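Local coordinates for alpha-1,2-mannosidase (Trichoderma reesei, PDB 1HCU), which probably trims alpha-1,2-linked mannose residues from the high-mannose N-glycans of glycoproteins, with calcium as cofactor, at residues Phe454-Lys459 with Asn484-Pro489; Trp54-Ile59 with Met449-Phe454; Ser305-Ser310 with Pro392-Ser397; Thr14-Val19 with Tyr460-Phe465. All coordinates share one frame; numbering follows the deposited sequence.

In the fold
Helix 451-465 runs through three of the four contacts: contact 2 lies at its start, contact 1 on its middle and contact 4 at its last turns. All four are buried; contacts 1 and 3 lie deepest, centred about 7 and 9 Å from the centre of the chain, and are polar: contact 1 brings the helix to the calcium-bearing loop, while contact 3 holds Glu-393 of the predicted active site. Pro-392 joins them by packing on Glu-456. Contact 2, farther out, is small and lined with serine hydroxyls and a water. Contact 4, the most peripheral at about 19 Å, pairs two helices through apolar and CH-pi packing and has two partly exposed residues, Arg-15 and Tyr-462.

Contact 1. Residues Phe454-Lys459 with Asn484-Pro489; sequences FAEALK and NTEAHP. With CA (calcium ion), chain H.
Ala-455, Glu-456 and Lys-459 of helix 451-465 meet loop 484-489, the tip of the C-terminal beta-hairpin that plugs the (alpha/alpha)7 barrel of family 47 mannosidases. Lys-459 has CG anti to its backbone N (chi1 171°), and further bends curl the chain so that NZ donates to Ala-487 O at 2.8 Å, from a position tilted off that carbonyl's plane. The same NZ reaches Ala-455 O, also at 2.8 Å, here in the carbonyl plane on a lone pair, and forms a salt bridge with Asp-63. A methionine in its place would probably leave Ala-487 O and Ala-455 O without this donor and take a countercharge from Asp-63.

Glu-456 extends past Ala-487, with CG 3.5 Å from the Ala-487 methyl CB. The two glutamate side chains cross at about a right angle, their carboxylate planes 39° apart, with Glu-456 OE1 3.2 Å from Glu-486 OE1, a close approach of like charges. Glu-456 OE2 accepts from water 2 at 2.6 Å, and that water is a calcium ligand. His-488, hydrogen-bonded to Asp-60, sets CE1 3.6 Å from Ala-455 CB. Within the loop, Asn-484 OD1 closes an Asx turn, taking Glu-486 N and His-488 N from opposite faces of its plane. Thr-485, whose hydroxyl also bonds Glu-249, chelates the calcium ion through O at 2.7 Å and OG1 at 2.9 Å.

Contact 2. Residues Trp54-Ile59 with Met449-Phe454; sequences WGSSAI and MESFWF
Ser-57 and Ser-451 bring two helix starts together, their CA atoms 4.3 Å apart. Segment 54-59 turns at Gly-55, at the N-cap of helix 56-67; the positive phi of this glycine (94°) would press a beta carbon against Trp-54 O. Segment 449-454 arrives extended through Met-449 and Glu-450 and then coils into helix 451-465, with Trp-453 N bonded back to Glu-450 O.

The close backbones are matched by small side chains. Ser-451 lays its CB 3.7 Å from Ser-57 CA, and its OG sits between the backbone N and the carbonyl carbon (chi1 69°), 3.2 Å from Ser-56 OG. The Ser-451 hydroxyl is hydrogen-bonded to Asp-60 and Arg-104, which tie it into a buried polar network. Ser-57 OG, bonded to Asp-38, also accepts from water 6 at 2.8 Å; the same water donates to Met-449 O, likewise at 2.8 Å, and thus bridges the two segments. The Phe-454 ring meets Ser-57 through its CD1-CE1 side, CE1 lying 3.9 Å from Ser-57 CB at an oblique approach. Water 6 lies in the plane of this ring at its edge.

Around the pair, helix 13-33 sends Phe-23 edge-to-face onto Phe-454 and packs Tyr-30 against Ser-57, helix 98-117 brings Arg-104 and Tyr-105 to Ser-56, and strand 39-41 touches Met-449 and Ser-451.

Contact 3. Residues Ser305-Ser310 with Pro392-Ser397; sequences SGHLAS and PETLES
His-307 and Ser-310, through side chains and the Ser-310 carbonyl, grip the start of helix 393-405 at Glu-393, Thr-394 and Ser-397, a buried contact at the predicted active site, where strand 300-306 gives way to a turn. Glu-393, an active-site residue by prediction, bends at chi2 (82°) and brings OE2 to the edge of the His-307 ring. His-307 ND1 donates to it at 2.8 Å, but weakly, with an N-H...O angle of 126°; ring and carboxylate planes are nearly perpendicular. Thr-394 OG1 lies over one face of the same ring, toward its rim. Leu-308 runs alongside Glu-393, its CD2 3.7 Å from OE1.

Ser-310 links the two segments. Its OG donates to His-307 O at 2.6 Å and accepts from Thr-394 OG1 at 3.0 Å, while its carbonyl O takes a short bond in its plane from Ser-397 OG, 2.5 Å away. With an alanine here, Thr-394 OG1 would probably be left without this acceptor and His-307 O with one donor fewer.

Helix 326-344 flanks the contact, with Tyr-343 bonding His-307 NE2 and Tyr-339 touching Ser-310, while helix 451-465 packs on Pro-392.

Contact 4. Residues Thr14-Val19 with Tyr460-Phe465; sequences TRAAAV and YAYLIF
Arg-15 and Phe-465 make the CH-pi part of this antiparallel helix pair, in which the axes of the short segments 14-19 and 460-465 come within 8.3 Å, their directions 161° apart. Arg-15 CG stands over the centre of the Phe-465 ring, 3.5 Å from its centroid, and CB covers the CG end of the same face; Ile-464 CG2 covers the opposite face, so the ring is clamped between two aliphatic groups. The guanidinium, turned 80° from the ring, goes on to a salt bridge with Asp-412 and a cation-pi contact with Trp-415 of helix 408-425.

Apolar packing adds to this. Ala-16 CB sits between Tyr-462 CE1, at 3.8 Å, and Phe-465 CB, at 3.9 Å. Val-19 points CG1, anti to its backbone N (chi1 -179°), at Ala-461 CB, 3.9 Å away, and at Tyr-462 CB, while its CG2 comes 4.1 Å from Phe-465 CD2 at the ring edge.

Backbone meets side chain at Ala-16 O, which lies in the plane of the Tyr-462 ring at its edge, 3.6 Å from CD1. With no hydrogen bond between the segments, their cohesion rests on shape and dispersion, and the one charged side chain of the two segments, Arg-15, is paired with Asp-412 of helix 408-425.

Contact 1. Residues Phe454-Lys459 with Asn484-Pro489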
loop_
_atom_site.group_PDB
_atom_site.type_symbol
_atom_site.label_atom_id
_atom_site.label_comp_id
_atom_site.label_asym_id
_atom_site.label_seq_id
_atom_site.Cartn_x
_atom_site.Cartn_y
_atom_site.Cartn_z
ATOM N N PHE A 454 3.061 -1.710 11.123
ATOM C CA PHE A 454 1.892 -1.580 11.988
ATOM C C PHE A 454 0.581 -1.496 11.214
ATOM O O PHE A 454 -0.389 -2.185 11.530
ATOM C CB PHE A 454 1.977 -0.313 12.852
ATOM C CG PHE A 454 2.951 -0.404 13.982
ATOM C CD1 PHE A 454 4.134 0.330 13.957
ATOM C CD2 PHE A 454 2.686 -1.216 15.081
ATOM C CE1 PHE A 454 5.036 0.257 15.007
ATOM C CE2 PHE A 454 3.583 -1.297 16.137
ATOM C CZ PHE A 454 4.760 -0.560 16.102
ATOM N N ALA A 455 0.558 -0.644 10.196
ATOM C CA ALA A 455 -0.652 -0.426 9.419
ATOM C C ALA A 455 -1.055 -1.492 8.417
ATOM O O ALA A 455 -2.243 -1.760 8.239
ATOM C CB ALA A 455 -0.552 0.918 8.701
ATOM N N GLU A 456 -0.072 -2.106 7.772
ATOM C CA GLU A 456 -0.372 -3.069 6.721
ATOM C C GLU A 456 -0.043 -4.540 6.929
ATOM O O GLU A 456 -0.928 -5.387 6.941
ATOM C CB GLU A 456 0.299 -2.600 5.431
ATOM C CG GLU A 456 -0.030 -1.174 5.027
ATOM C CD GLU A 456 0.405 -0.878 3.596
ATOM O OE1 GLU A 456 1.408 -0.154 3.404
ATOM O OE2 GLU A 456 -0.256 -1.386 2.667
ATOM N N ALA A 457 1.238 -4.853 7.050
ATOM C CA ALA A 457 1.627 -6.237 7.222
ATOM C C ALA A 457 0.859 -6.916 8.350
ATOM O O ALA A 457 0.260 -7.968 8.144
ATOM C CB ALA A 457 3.118 -6.336 7.463
ATOM N N LEU A 458 0.852 -6.311 9.535
ATOM C CA LEU A 458 0.162 -6.912 10.680
ATOM C C LEU A 458 -1.364 -6.869 10.556
ATOM O O LEU A 458 -2.066 -7.718 11.108
ATOM C CB LEU A 458 0.627 -6.241 11.983
ATOM C CG LEU A 458 2.090 -6.531 12.376
ATOM C CD1 LEU A 458 2.480 -5.726 13.624
ATOM C CD2 LEU A 458 2.254 -8.021 12.657
ATOM N N LYS A 459 -1.869 -5.886 9.817
ATOM C CA LYS A 459 -3.302 -5.728 9.599
ATOM C C LYS A 459 -3.832 -6.842 8.680
ATOM O O LYS A 459 -4.773 -7.542 9.029
ATOM C CB LYS A 459 -3.573 -4.347 8.979
ATOM C CG LYS A 459 -5.005 -4.124 8.508
ATOM C CD LYS A 459 -5.821 -3.352 9.503
ATOM C CE LYS A 459 -6.010 -1.887 9.105
ATOM N NZ LYS A 459 -4.769 -1.058 9.131
ATOM N N ASN A 484 -7.385 1.974 1.765
ATOM C CA ASN A 484 -6.593 2.948 1.036
ATOM C C ASN A 484 -5.272 2.220 0.794
ATOM O O ASN A 484 -5.113 1.079 1.220
ATOM C CB ASN A 484 -6.416 4.241 1.860
ATOM C CG ASN A 484 -5.135 4.265 2.682
ATOM O OD1 ASN A 484 -4.744 3.274 3.297
ATOM N ND2 ASN A 484 -4.488 5.419 2.708
ATOM N N THR A 485 -4.328 2.858 0.122
ATOM C CA THR A 485 -3.070 2.184 -0.176
ATOM C C THR A 485 -2.215 1.804 1.040
ATOM O O THR A 485 -1.335 0.963 0.932
ATOM C CB THR A 485 -2.241 3.026 -1.162
ATOM O OG1 THR A 485 -1.596 2.153 -2.086
ATOM C CG2 THR A 485 -1.199 3.858 -0.438
ATOM N N GLU A 486 -2.476 2.412 2.193
ATOM C CA GLU A 486 -1.700 2.111 3.398
ATOM C C GLU A 486 -2.556 1.266 4.347
ATOM O O GLU A 486 -2.452 1.364 5.570
ATOM C CB GLU A 486 -1.270 3.417 4.091
ATOM C CG GLU A 486 -0.219 3.254 5.186
ATOM C CD GLU A 486 1.206 3.147 4.641
ATOM O OE1 GLU A 486 1.381 3.036 3.409
ATOM O OE2 GLU A 486 2.155 3.173 5.460
ATOM N N ALA A 487 -3.425 0.456 3.761
ATOM C CA ALA A 487 -4.299 -0.421 4.523
ATOM C C ALA A 487 -5.212 0.300 5.509
ATOM O O ALA A 487 -5.547 -0.251 6.555
ATOM C CB ALA A 487 -3.461 -1.462 5.260
ATOM N N HIS A 488 -5.608 1.529 5.190
ATOM C CA HIS A 488 -6.521 2.274 6.059
ATOM C C HIS A 488 -7.906 2.246 5.424
ATOM O O HIS A 488 -8.146 2.895 4.412
ATOM C CB HIS A 488 -6.050 3.719 6.247
ATOM C CG HIS A 488 -4.710 3.827 6.903
ATOM N ND1 HIS A 488 -4.400 3.162 8.068
ATOM C CD2 HIS A 488 -3.589 4.496 6.542
ATOM C CE1 HIS A 488 -3.145 3.412 8.396
ATOM N NE2 HIS A 488 -2.631 4.218 7.486
ATOM N N PRO A 489 -8.838 1.484 6.015
ATOM C CA PRO A 489 -10.211 1.347 5.516
ATOM C C PRO A 489 -11.133 2.544 5.752
ATOM O O PRO A 489 -11.291 2.992 6.883
ATOM C CB PRO A 489 -10.702 0.105 6.249
ATOM C CG PRO A 489 -10.053 0.264 7.592
ATOM C CD PRO A 489 -8.631 0.641 7.207
HETATM CA CA CA H . 0.169 0.096 -1.156
HETATM O O HOH W 1 -2.869 -1.451 1.309
HETATM O O HOH W 2 0.566 -2.183 0.356
HETATM O O HOH W 3 1.630 2.535 -1.313
HETATM O O HOH W 4 2.872 -0.134 -1.752
HETATM O O HOH W 5 0.037 -0.652 -3.773
#

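Contact 2. Residues Trp54-Ile59 with Met449-Phe454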
loop_
_atom_site.group_PDB
_atom_site.type_symbol
_atom_site.label_atom_id
_atom_site.label_comp_id
_atom_site.label_asym_id
_atom_site.label_seq_id
_atom_site.Cartn_x
_atom_site.Cartn_y
_atom_site.Cartn_z
ATOM N N TRP A 54 5.789 13.751 12.857
ATOM C CA TRP A 54 4.428 13.871 13.348
ATOM C C TRP A 54 3.964 12.618 14.103
ATOM O O TRP A 54 2.851 12.584 14.621
ATOM C CB TRP A 54 3.458 14.183 12.193
ATOM C CG TRP A 54 3.552 15.607 11.688
ATOM C CD1 TRP A 54 3.603 16.749 12.448
ATOM C CD2 TRP A 54 3.582 16.038 10.319
ATOM N NE1 TRP A 54 3.665 17.859 11.636
ATOM C CE2 TRP A 54 3.652 17.453 10.326
ATOM C CE3 TRP A 54 3.555 15.368 9.087
ATOM C CZ2 TRP A 54 3.696 18.211 9.149
ATOM C CZ3 TRP A 54 3.599 16.123 7.914
ATOM C CH2 TRP A 54 3.670 17.532 7.958
ATOM N N GLY A 55 4.813 11.596 14.177
ATOM C CA GLY A 55 4.433 10.380 14.883
ATOM C C GLY A 55 3.847 9.328 13.958
ATOM O O GLY A 55 2.817 8.715 14.254
ATOM N N SER A 56 4.526 9.120 12.840
ATOM C CA SER A 56 4.126 8.171 11.816
ATOM C C SER A 56 3.600 6.820 12.334
ATOM O O SER A 56 2.435 6.480 12.109
ATOM C CB SER A 56 5.316 7.947 10.869
ATOM O OG SER A 56 4.931 7.229 9.715
ATOM N N SER A 57 4.445 6.056 13.026
ATOM C CA SER A 57 4.033 4.751 13.544
ATOM C C SER A 57 2.782 4.778 14.423
ATOM O O SER A 57 1.984 3.844 14.391
ATOM C CB SER A 57 5.182 4.088 14.318
ATOM O OG SER A 57 6.247 3.741 13.453
ATOM N N ALA A 58 2.601 5.833 15.209
ATOM C CA ALA A 58 1.419 5.905 16.075
ATOM C C ALA A 58 0.124 6.062 15.279
ATOM O O ALA A 58 -0.872 5.414 15.579
ATOM C CB ALA A 58 1.560 7.060 17.078
ATOM N N ILE A 59 0.144 6.914 14.258
ATOM C CA ILE A 59 -1.044 7.149 13.435
ATOM C C ILE A 59 -1.335 5.975 12.501
ATOM O O ILE A 59 -2.482 5.552 12.346
ATOM C CB ILE A 59 -0.882 8.434 12.594
ATOM C CG1 ILE A 59 -0.553 9.619 13.513
ATOM C CG2 ILE A 59 -2.154 8.710 11.802
ATOM C CD1 ILE A 59 -1.603 9.887 14.586
ATOM N N MET A 449 12.143 -0.269 11.685
ATOM C CA MET A 449 10.791 -0.805 11.723
ATOM C C MET A 449 9.836 0.249 11.161
ATOM O O MET A 449 9.344 1.115 11.885
ATOM C CB MET A 449 10.422 -1.175 13.168
ATOM C CG MET A 449 9.059 -1.832 13.329
ATOM S SD MET A 449 8.875 -2.752 14.908
ATOM C CE MET A 449 8.142 -1.515 15.950
ATOM N N GLU A 450 9.596 0.169 9.859
ATOM C CA GLU A 450 8.722 1.104 9.162
ATOM C C GLU A 450 7.301 1.093 9.712
ATOM O O GLU A 450 6.814 0.063 10.184
ATOM C CB GLU A 450 8.705 0.772 7.675
ATOM C CG GLU A 450 10.046 0.970 7.002
ATOM C CD GLU A 450 10.323 2.419 6.677
ATOM O OE1 GLU A 450 11.485 2.738 6.346
ATOM O OE2 GLU A 450 9.381 3.241 6.742
ATOM N N SER A 451 6.633 2.239 9.626
ATOM C CA SER A 451 5.272 2.354 10.135
ATOM C C SER A 451 4.272 1.414 9.447
ATOM O O SER A 451 3.346 0.921 10.095
ATOM C CB SER A 451 4.790 3.813 10.046
ATOM O OG SER A 451 4.590 4.230 8.707
ATOM N N PHE A 452 4.446 1.153 8.150
ATOM C CA PHE A 452 3.511 0.260 7.465
ATOM C C PHE A 452 3.535 -1.171 8.035
ATOM O O PHE A 452 2.684 -1.998 7.712
ATOM C CB PHE A 452 3.753 0.267 5.944
ATOM C CG PHE A 452 5.186 0.046 5.540
ATOM C CD1 PHE A 452 5.808 -1.166 5.786
ATOM C CD2 PHE A 452 5.898 1.045 4.875
ATOM C CE1 PHE A 452 7.115 -1.394 5.378
ATOM C CE2 PHE A 452 7.212 0.828 4.462
ATOM C CZ PHE A 452 7.822 -0.397 4.712
ATOM N N TRP A 453 4.510 -1.460 8.892
ATOM C CA TRP A 453 4.563 -2.771 9.531
ATOM C C TRP A 453 3.305 -2.806 10.406
ATOM O O TRP A 453 2.561 -3.786 10.402
ATOM C CB TRP A 453 5.824 -2.887 10.380
ATOM C CG TRP A 453 5.871 -4.065 11.315
ATOM C CD1 TRP A 453 6.023 -4.019 12.670
ATOM C CD2 TRP A 453 5.835 -5.459 10.964
ATOM N NE1 TRP A 453 6.087 -5.292 13.187
ATOM C CE2 TRP A 453 5.975 -6.194 12.163
ATOM C CE3 TRP A 453 5.701 -6.155 9.755
ATOM C CZ2 TRP A 453 5.988 -7.592 12.190
ATOM C CZ3 TRP A 453 5.713 -7.546 9.780
ATOM C CH2 TRP A 453 5.855 -8.250 10.994
ATOM N N PHE A 454 3.061 -1.710 11.123
ATOM C CA PHE A 454 1.892 -1.580 11.988
ATOM C C PHE A 454 0.581 -1.496 11.214
ATOM O O PHE A 454 -0.389 -2.185 11.530
ATOM C CB PHE A 454 1.977 -0.313 12.852
ATOM C CG PHE A 454 2.951 -0.404 13.982
ATOM C CD1 PHE A 454 4.134 0.330 13.957
ATOM C CD2 PHE A 454 2.686 -1.216 15.081
ATOM C CE1 PHE A 454 5.036 0.257 15.007
ATOM C CE2 PHE A 454 3.583 -1.297 16.137
ATOM C CZ PHE A 454 4.760 -0.560 16.102
HETATM O O HOH W 6 8.312 2.118 14.302
#

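Contact 3. Residues Ser305-Ser310 with Pro392-Ser397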
loop_
_atom_site.group_PDB
_atom_site.type_symbol
_atom_site.label_atom_id
_atom_site.label_comp_id
_atom_site.label_asym_id
_atom_site.label_seq_id
_atom_site.Cartn_x
_atom_site.Cartn_y
_atom_site.Cartn_z
ATOM N N SER A 305 10.660 -7.277 -11.778
ATOM C CA SER A 305 9.579 -6.951 -10.865
ATOM C C SER A 305 10.078 -6.980 -9.423
ATOM O O SER A 305 11.275 -7.100 -9.179
ATOM C CB SER A 305 8.424 -7.933 -11.070
ATOM O OG SER A 305 7.213 -7.434 -10.541
ATOM N N GLY A 306 9.172 -6.867 -8.459
ATOM C CA GLY A 306 9.608 -6.870 -7.075
ATOM C C GLY A 306 8.449 -6.945 -6.118
ATOM O O GLY A 306 7.303 -7.103 -6.527
ATOM N N HIS A 307 8.747 -6.802 -4.834
ATOM C CA HIS A 307 7.730 -6.887 -3.796
ATOM C C HIS A 307 6.602 -5.853 -3.911
ATOM O O HIS A 307 5.472 -6.127 -3.510
ATOM C CB HIS A 307 8.408 -6.793 -2.432
ATOM C CG HIS A 307 7.615 -7.401 -1.322
ATOM N ND1 HIS A 307 6.394 -6.903 -0.920
ATOM C CD2 HIS A 307 7.875 -8.458 -0.516
ATOM C CE1 HIS A 307 5.939 -7.625 0.088
ATOM N NE2 HIS A 307 6.818 -8.572 0.354
ATOM N N LEU A 308 6.889 -4.674 -4.456
ATOM C CA LEU A 308 5.843 -3.649 -4.587
ATOM C C LEU A 308 4.742 -4.106 -5.536
ATOM O O LEU A 308 3.556 -3.923 -5.255
ATOM C CB LEU A 308 6.427 -2.313 -5.088
ATOM C CG LEU A 308 7.311 -1.502 -4.132
ATOM C CD1 LEU A 308 7.850 -0.267 -4.850
ATOM C CD2 LEU A 308 6.507 -1.093 -2.899
ATOM N N ALA A 309 5.135 -4.713 -6.653
ATOM C CA ALA A 309 4.157 -5.182 -7.635
ATOM C C ALA A 309 3.333 -6.376 -7.157
ATOM O O ALA A 309 2.342 -6.733 -7.791
ATOM C CB ALA A 309 4.852 -5.536 -8.939
ATOM N N SER A 310 3.721 -6.991 -6.045
ATOM C CA SER A 310 2.973 -8.150 -5.581
ATOM C C SER A 310 1.581 -7.797 -5.052
ATOM O O SER A 310 0.786 -8.687 -4.757
ATOM C CB SER A 310 3.762 -8.917 -4.514
ATOM O OG SER A 310 3.864 -8.177 -3.315
ATOM N N PRO A 392 4.134 -5.234 2.998
ATOM C CA PRO A 392 2.940 -6.063 3.156
ATOM C C PRO A 392 2.240 -6.549 1.891
ATOM O O PRO A 392 1.316 -7.362 1.970
ATOM C CB PRO A 392 2.033 -5.144 3.942
ATOM C CG PRO A 392 2.258 -3.827 3.188
ATOM C CD PRO A 392 3.763 -3.810 2.874
ATOM N N GLU A 393 2.665 -6.060 0.736
ATOM C CA GLU A 393 2.005 -6.408 -0.512
ATOM C C GLU A 393 1.619 -7.864 -0.747
ATOM O O GLU A 393 0.543 -8.137 -1.267
ATOM C CB GLU A 393 2.832 -5.910 -1.696
ATOM C CG GLU A 393 2.954 -4.398 -1.748
ATOM C CD GLU A 393 4.036 -3.869 -0.832
ATOM O OE1 GLU A 393 4.093 -2.642 -0.633
ATOM O OE2 GLU A 393 4.832 -4.674 -0.319
ATOM N N THR A 394 2.484 -8.798 -0.378
ATOM C CA THR A 394 2.194 -10.206 -0.595
ATOM C C THR A 394 1.123 -10.730 0.364
ATOM O O THR A 394 0.196 -11.445 -0.052
ATOM C CB THR A 394 3.495 -11.018 -0.501
ATOM O OG1 THR A 394 4.357 -10.627 -1.578
ATOM C CG2 THR A 394 3.221 -12.506 -0.594
ATOM N N LEU A 395 1.246 -10.358 1.638
ATOM C CA LEU A 395 0.268 -10.747 2.642
ATOM C C LEU A 395 -1.057 -10.128 2.214
ATOM O O LEU A 395 -2.131 -10.695 2.436
ATOM C CB LEU A 395 0.674 -10.213 4.016
ATOM C CG LEU A 395 1.887 -10.898 4.647
ATOM C CD1 LEU A 395 2.466 -9.984 5.707
ATOM C CD2 LEU A 395 1.479 -12.259 5.240
ATOM N N GLU A 396 -0.968 -8.962 1.580
ATOM C CA GLU A 396 -2.152 -8.264 1.100
ATOM C C GLU A 396 -2.833 -9.113 0.032
ATOM O O GLU A 396 -4.023 -9.408 0.130
ATOM C CB GLU A 396 -1.766 -6.908 0.499
ATOM C CG GLU A 396 -2.930 -6.035 0.040
ATOM C CD GLU A 396 -2.446 -4.697 -0.498
ATOM O OE1 GLU A 396 -1.322 -4.298 -0.137
ATOM O OE2 GLU A 396 -3.180 -4.040 -1.269
ATOM N N SER A 397 -2.077 -9.515 -0.984
ATOM C CA SER A 397 -2.666 -10.306 -2.052
ATOM C C SER A 397 -3.193 -11.660 -1.585
ATOM O O SER A 397 -4.250 -12.098 -2.036
ATOM C CB SER A 397 -1.675 -10.464 -3.205
ATOM O OG SER A 397 -1.498 -9.213 -3.847
#

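Contact 4. Residues Thr14-Val19 with Tyr460-Phe465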
loop_
_atom_site.group_PDB
_atom_site.type_symbol
_atom_site.label_atom_id
_atom_site.label_comp_id
_atom_site.label_asym_id
_atom_site.label_seq_id
_atom_site.Cartn_x
_atom_site.Cartn_y
_atom_site.Cartn_z
ATOM N N THR A 14 -6.009 -19.212 17.106
ATOM C CA THR A 14 -4.601 -19.377 17.459
ATOM C C THR A 14 -3.691 -18.523 16.579
ATOM O O THR A 14 -2.786 -17.848 17.063
ATOM C CB THR A 14 -4.180 -20.854 17.359
ATOM O OG1 THR A 14 -4.886 -21.613 18.356
ATOM C CG2 THR A 14 -2.683 -21.005 17.579
ATOM N N ARG A 15 -3.950 -18.556 15.279
ATOM C CA ARG A 15 -3.175 -17.797 14.307
ATOM C C ARG A 15 -3.339 -16.278 14.508
ATOM O O ARG A 15 -2.356 -15.540 14.566
ATOM C CB ARG A 15 -3.618 -18.199 12.899
ATOM C CG ARG A 15 -2.520 -18.805 12.050
ATOM C CD ARG A 15 -2.528 -20.325 12.003
ATOM N NE ARG A 15 -2.762 -20.764 10.634
ATOM C CZ ARG A 15 -2.370 -21.928 10.129
ATOM N NH1 ARG A 15 -2.639 -22.217 8.862
ATOM N NH2 ARG A 15 -1.706 -22.798 10.878
ATOM N N ALA A 16 -4.583 -15.823 14.630
ATOM C CA ALA A 16 -4.872 -14.404 14.827
ATOM C C ALA A 16 -4.203 -13.875 16.092
ATOM O O ALA A 16 -3.691 -12.754 16.108
ATOM C CB ALA A 16 -6.393 -14.178 14.901
ATOM N N ALA A 17 -4.214 -14.683 17.149
ATOM C CA ALA A 17 -3.602 -14.297 18.414
ATOM C C ALA A 17 -2.106 -14.062 18.229
ATOM O O ALA A 17 -1.554 -13.115 18.797
ATOM C CB ALA A 17 -3.842 -15.383 19.478
ATOM N N ALA A 18 -1.452 -14.912 17.432
ATOM C CA ALA A 18 -0.019 -14.756 17.192
ATOM C C ALA A 18 0.293 -13.405 16.540
ATOM O O ALA A 18 1.235 -12.711 16.946
ATOM C CB ALA A 18 0.503 -15.892 16.321
ATOM N N VAL A 19 -0.501 -13.026 15.542
ATOM C CA VAL A 19 -0.295 -11.752 14.853
ATOM C C VAL A 19 -0.544 -10.604 15.833
ATOM O O VAL A 19 0.201 -9.623 15.873
ATOM C CB VAL A 19 -1.247 -11.619 13.644
ATOM C CG1 VAL A 19 -1.006 -10.298 12.922
ATOM C CG2 VAL A 19 -1.033 -12.788 12.701
ATOM N N TYR A 460 -3.229 -7.011 7.506
ATOM C CA TYR A 460 -3.695 -8.053 6.594
ATOM C C TYR A 460 -3.484 -9.449 7.180
ATOM O O TYR A 460 -4.349 -10.314 7.039
ATOM C CB TYR A 460 -3.005 -7.937 5.227
ATOM C CG TYR A 460 -3.438 -6.720 4.421
ATOM C CD1 TYR A 460 -4.776 -6.533 4.056
ATOM C CD2 TYR A 460 -2.513 -5.743 4.052
ATOM C CE1 TYR A 460 -5.175 -5.394 3.345
ATOM C CE2 TYR A 460 -2.901 -4.609 3.342
ATOM C CZ TYR A 460 -4.231 -4.435 2.993
ATOM O OH TYR A 460 -4.614 -3.298 2.310
ATOM N N ALA A 461 -2.344 -9.660 7.842
ATOM C CA ALA A 461 -2.043 -10.953 8.444
ATOM C C ALA A 461 -3.114 -11.328 9.474
ATOM O O ALA A 461 -3.579 -12.469 9.526
ATOM C CB ALA A 461 -0.666 -10.920 9.104
ATOM N N TYR A 462 -3.513 -10.351 10.277
ATOM C CA TYR A 462 -4.526 -10.563 11.292
ATOM C C TYR A 462 -5.913 -10.842 10.704
ATOM O O TYR A 462 -6.574 -11.814 11.077
ATOM C CB TYR A 462 -4.607 -9.338 12.188
ATOM C CG TYR A 462 -5.690 -9.437 13.220
ATOM C CD1 TYR A 462 -5.557 -10.295 14.305
ATOM C CD2 TYR A 462 -6.860 -8.693 13.103
ATOM C CE1 TYR A 462 -6.556 -10.416 15.248
ATOM C CE2 TYR A 462 -7.871 -8.807 14.044
ATOM C CZ TYR A 462 -7.708 -9.672 15.114
ATOM O OH TYR A 462 -8.688 -9.791 16.060
ATOM N N LEU A 463 -6.347 -9.982 9.785
ATOM C CA LEU A 463 -7.663 -10.104 9.171
ATOM C C LEU A 463 -7.901 -11.416 8.442
ATOM O O LEU A 463 -9.038 -11.886 8.355
ATOM C CB LEU A 463 -7.910 -8.929 8.210
ATOM C CG LEU A 463 -8.019 -7.557 8.894
ATOM C CD1 LEU A 463 -8.153 -6.447 7.843
ATOM C CD2 LEU A 463 -9.222 -7.564 9.835
ATOM N N ILE A 464 -6.842 -12.021 7.922
ATOM C CA ILE A 464 -7.022 -13.275 7.216
ATOM C C ILE A 464 -7.324 -14.439 8.187
ATOM O O ILE A 464 -7.888 -15.457 7.779
ATOM C CB ILE A 464 -5.795 -13.575 6.313
ATOM C CG1 ILE A 464 -6.185 -14.611 5.256
ATOM C CG2 ILE A 464 -4.613 -14.024 7.147
ATOM C CD1 ILE A 464 -5.140 -14.808 4.174
ATOM N N PHE A 465 -6.986 -14.268 9.470
ATOM C CA PHE A 465 -7.242 -15.296 10.491
ATOM C C PHE A 465 -8.375 -14.863 11.447
ATOM O O PHE A 465 -8.945 -15.682 12.169
ATOM C CB PHE A 465 -5.969 -15.569 11.322
ATOM C CG PHE A 465 -4.756 -15.970 10.500
ATOM C CD1 PHE A 465 -4.792 -17.097 9.672
ATOM C CD2 PHE A 465 -3.574 -15.227 10.565
ATOM C CE1 PHE A 465 -3.674 -17.474 8.931
ATOM C CE2 PHE A 465 -2.450 -15.595 9.823
ATOM C CZ PHE A 465 -2.498 -16.724 9.003
#